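Local coordinates for trehalose synthase regulatory protein (Candida albicans, PDB 5HUS) that is probably a regulatory subunit of the trehalose synthase complex, its C-terminal domain having the HAD-type fold of trehalose-phosphate phosphatases, at residues E159-E162 with R163-T167. Residues are numbered along the deposited sequence; the frame is centred on the assembly and turned at random.
Sequences EDRE and RSLDT
Asp160 turns its carboxylate onto the first turn of helix 161-179, where OD1 receives Arg163 N at 3.3 Å, a weak bond although nearly straight (168°). The same oxygen takes a second, weak and more bent bond from Glu162 N. Aspartate suits this N-cap because its short side chain, with CG anti to the backbone N (chi1 -169°), folds back to the amides that the helix start leaves without carbonyl partners. Its negative charge probably interacts favourably with the positive end of the helix dipole. Asp160 CG lies 3.7 Å from Arg163 CB, while the extended arginine runs across it toward Leu137 and Pro138; Asp160 OD2 and Arg163 NE stay 6.1 Å apart, and Arg163 NH2 instead bonds weakly to Arg136 O.

The tight part is the inner side of this turn. Ser164 N binds Asp160 O at 3.0 Å, and Leu165 N binds Arg161 O at 2.9 Å. Ser164 is buried and small enough to pack against Phe157 of helix 156-159 and Ala153, its hydroxyl hydrogen-bonded to Ser156 OG; the Leu165 side chain also touches Phe157. Thr167 OG1 and N grip Arg163 O from opposite faces of its plane.

Outward the packing loosens. Asp166 N still binds Glu162 O at 2.9 Å, but the two like-charged carboxylates keep apart. Arg161 lies alongside Leu165, with Arg161 CG 4.0 Å from Leu165 CD1. The arginine chain then bends at chi3 (44°), and NH2 stands 3.8 Å from Glu162 OE1, a long charge pairing, with the oxygen well out of the guanidinium plane. Long, flexible charged residues fit such a solvent-facing flank. This aspartate N-cap opens the longer of two helices linking antiparallel strands 149-152 and 184-189, consistent with the alpha/beta cap of HAD-family phosphatases.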
ATOM      1  N   GLU A 159       1.647  29.310  -6.031  1.00 32.23           N
ATOM      2  CA  GLU A 159       2.083  30.649  -5.644  1.00 34.17           C
ATOM      3  C   GLU A 159       3.591  30.831  -5.816  1.00 39.07           C
ATOM      4  O   GLU A 159       4.054  31.904  -6.207  1.00 34.68           O
ATOM      5  CB  GLU A 159       1.674  30.943  -4.197  1.00 43.26           C
ATOM      6  CG  GLU A 159       0.189  31.224  -4.028  1.00 49.62           C
ATOM      7  CD  GLU A 159      -0.250  32.480  -4.758  1.00 51.17           C
ATOM      8  OE1 GLU A 159       0.358  33.546  -4.525  1.00 57.87           O
ATOM      9  OE2 GLU A 159      -1.195  32.400  -5.571  1.00 47.35           O
ATOM     10  N   ASP A 160       4.350  29.779  -5.522  1.00 29.08           N
ATOM     11  CA  ASP A 160       5.792  29.767  -5.751  1.00 29.20           C
ATOM     12  C   ASP A 160       6.297  28.335  -5.609  1.00 34.92           C
ATOM     13  O   ASP A 160       6.559  27.871  -4.502  1.00 32.19           O
ATOM     14  CB  ASP A 160       6.522  30.698  -4.778  1.00 34.33           C
ATOM     15  CG  ASP A 160       7.991  30.909  -5.148  1.00 46.84           C
ATOM     16  OD1 ASP A 160       8.555  30.093  -5.905  1.00 42.83           O
ATOM     17  OD2 ASP A 160       8.587  31.899  -4.671  1.00 61.74           O
ATOM     18  N   ARG A 161       6.427  27.640  -6.734  1.00 33.08           N
ATOM     19  CA  ARG A 161       6.803  26.232  -6.720  1.00 33.42           C
ATOM     20  C   ARG A 161       8.172  26.020  -6.077  1.00 39.55           C
ATOM     21  O   ARG A 161       8.390  25.034  -5.370  1.00 38.43           O
ATOM     22  CB  ARG A 161       6.789  25.665  -8.140  1.00 42.03           C
ATOM     23  CG  ARG A 161       7.074  24.177  -8.217  1.00 53.82           C
ATOM     24  CD  ARG A 161       6.927  23.669  -9.639  1.00 52.48           C
ATOM     25  NE  ARG A 161       7.565  24.573 -10.588  1.00 53.86           N
ATOM     26  CZ  ARG A 161       8.863  24.568 -10.868  1.00 64.48           C
ATOM     27  NH1 ARG A 161       9.672  23.701 -10.269  1.00 63.34           N
ATOM     28  NH2 ARG A 161       9.354  25.432 -11.746  1.00 69.96           N
ATOM     29  N   GLU A 162       9.082  26.958  -6.314  1.00 38.20           N
ATOM     30  CA  GLU A 162      10.440  26.869  -5.785  1.00 37.93           C
ATOM     31  C   GLU A 162      10.458  26.973  -4.263  1.00 36.53           C
ATOM     32  O   GLU A 162      11.120  26.188  -3.588  1.00 40.79           O
ATOM     33  CB  GLU A 162      11.320  27.963  -6.396  1.00 47.30           C
ATOM     34  CG  GLU A 162      12.605  27.445  -7.020  1.00 58.23           C
ATOM     35  CD  GLU A 162      12.351  26.436  -8.122  1.00 66.19           C
ATOM     36  OE1 GLU A 162      11.699  26.799  -9.126  1.00 60.21           O
ATOM     37  OE2 GLU A 162      12.800  25.278  -7.983  1.00 53.90           O
ATOM     38  N   ARG A 163       9.733  27.949  -3.727  1.00 39.59           N
ATOM     39  CA  ARG A 163       9.635  28.119  -2.281  1.00 43.10           C
ATOM     40  C   ARG A 163       8.968  26.906  -1.642  1.00 40.87           C
ATOM     41  O   ARG A 163       9.387  26.438  -0.582  1.00 40.69           O
ATOM     42  CB  ARG A 163       8.853  29.385  -1.935  1.00 39.06           C
ATOM     43  CG  ARG A 163       8.636  29.579  -0.445  1.00 37.87           C
ATOM     44  CD  ARG A 163       7.664  30.708  -0.158  1.00 44.94           C
ATOM     45  NE  ARG A 163       7.448  30.875   1.275  1.00 42.00           N
ATOM     46  CZ  ARG A 163       6.664  31.805   1.811  1.00 57.88           C
ATOM     47  NH1 ARG A 163       6.013  32.659   1.031  1.00 56.76           N
ATOM     48  NH2 ARG A 163       6.529  31.881   3.129  1.00 51.30           N
ATOM     49  N   SER A 164       7.930  26.405  -2.302  1.00 39.90           N
ATOM     50  CA  SER A 164       7.197  25.242  -1.821  1.00 39.43           C
ATOM     51  C   SER A 164       8.106  24.021  -1.722  1.00 36.05           C
ATOM     52  O   SER A 164       8.217  23.409  -0.657  1.00 37.61           O
ATOM     53  CB  SER A 164       6.010  24.948  -2.737  1.00 38.51           C
ATOM     54  OG  SER A 164       5.206  23.906  -2.213  1.00 35.34           O
ATOM     55  N   LEU A 165       8.759  23.675  -2.830  1.00 33.83           N
ATOM     56  CA  LEU A 165       9.678  22.537  -2.863  1.00 31.24           C
ATOM     57  C   LEU A 165      10.811  22.689  -1.856  1.00 41.30           C
ATOM     58  O   LEU A 165      11.233  21.713  -1.228  1.00 30.02           O
ATOM     59  CB  LEU A 165      10.261  22.356  -4.265  1.00 34.67           C
ATOM     60  CG  LEU A 165       9.316  21.812  -5.336  1.00 42.16           C
ATOM     61  CD1 LEU A 165       9.966  21.918  -6.702  1.00 45.96           C
ATOM     62  CD2 LEU A 165       8.939  20.372  -5.029  1.00 41.02           C
ATOM     63  N   ASP A 166      11.307  23.916  -1.717  1.00 38.07           N
ATOM     64  CA  ASP A 166      12.359  24.212  -0.756  1.00 38.38           C
ATOM     65  C   ASP A 166      11.882  23.917   0.662  1.00 39.59           C
ATOM     66  O   ASP A 166      12.583  23.269   1.442  1.00 36.26           O
ATOM     67  CB  ASP A 166      12.806  25.673  -0.877  1.00 36.23           C
ATOM     68  CG  ASP A 166      13.694  25.918  -2.088  1.00 59.98           C
ATOM     69  OD1 ASP A 166      13.760  25.040  -2.975  1.00 55.04           O
ATOM     70  OD2 ASP A 166      14.320  26.997  -2.158  1.00 60.75           O
ATOM     71  N   THR A 167      10.681  24.388   0.986  1.00 34.18           N
ATOM     72  CA  THR A 167      10.116  24.192   2.315  1.00 34.17           C
ATOM     73  C   THR A 167       9.850  22.715   2.595  1.00 32.99           C
ATOM     74  O   THR A 167      10.101  22.232   3.702  1.00 31.82           O
ATOM     75  CB  THR A 167       8.816  24.994   2.498  1.00 35.87           C
ATOM     76  OG1 THR A 167       9.101  26.391   2.372  1.00 41.02           O
ATOM     77  CG2 THR A 167       8.211  24.738   3.870  1.00 30.32           C
TER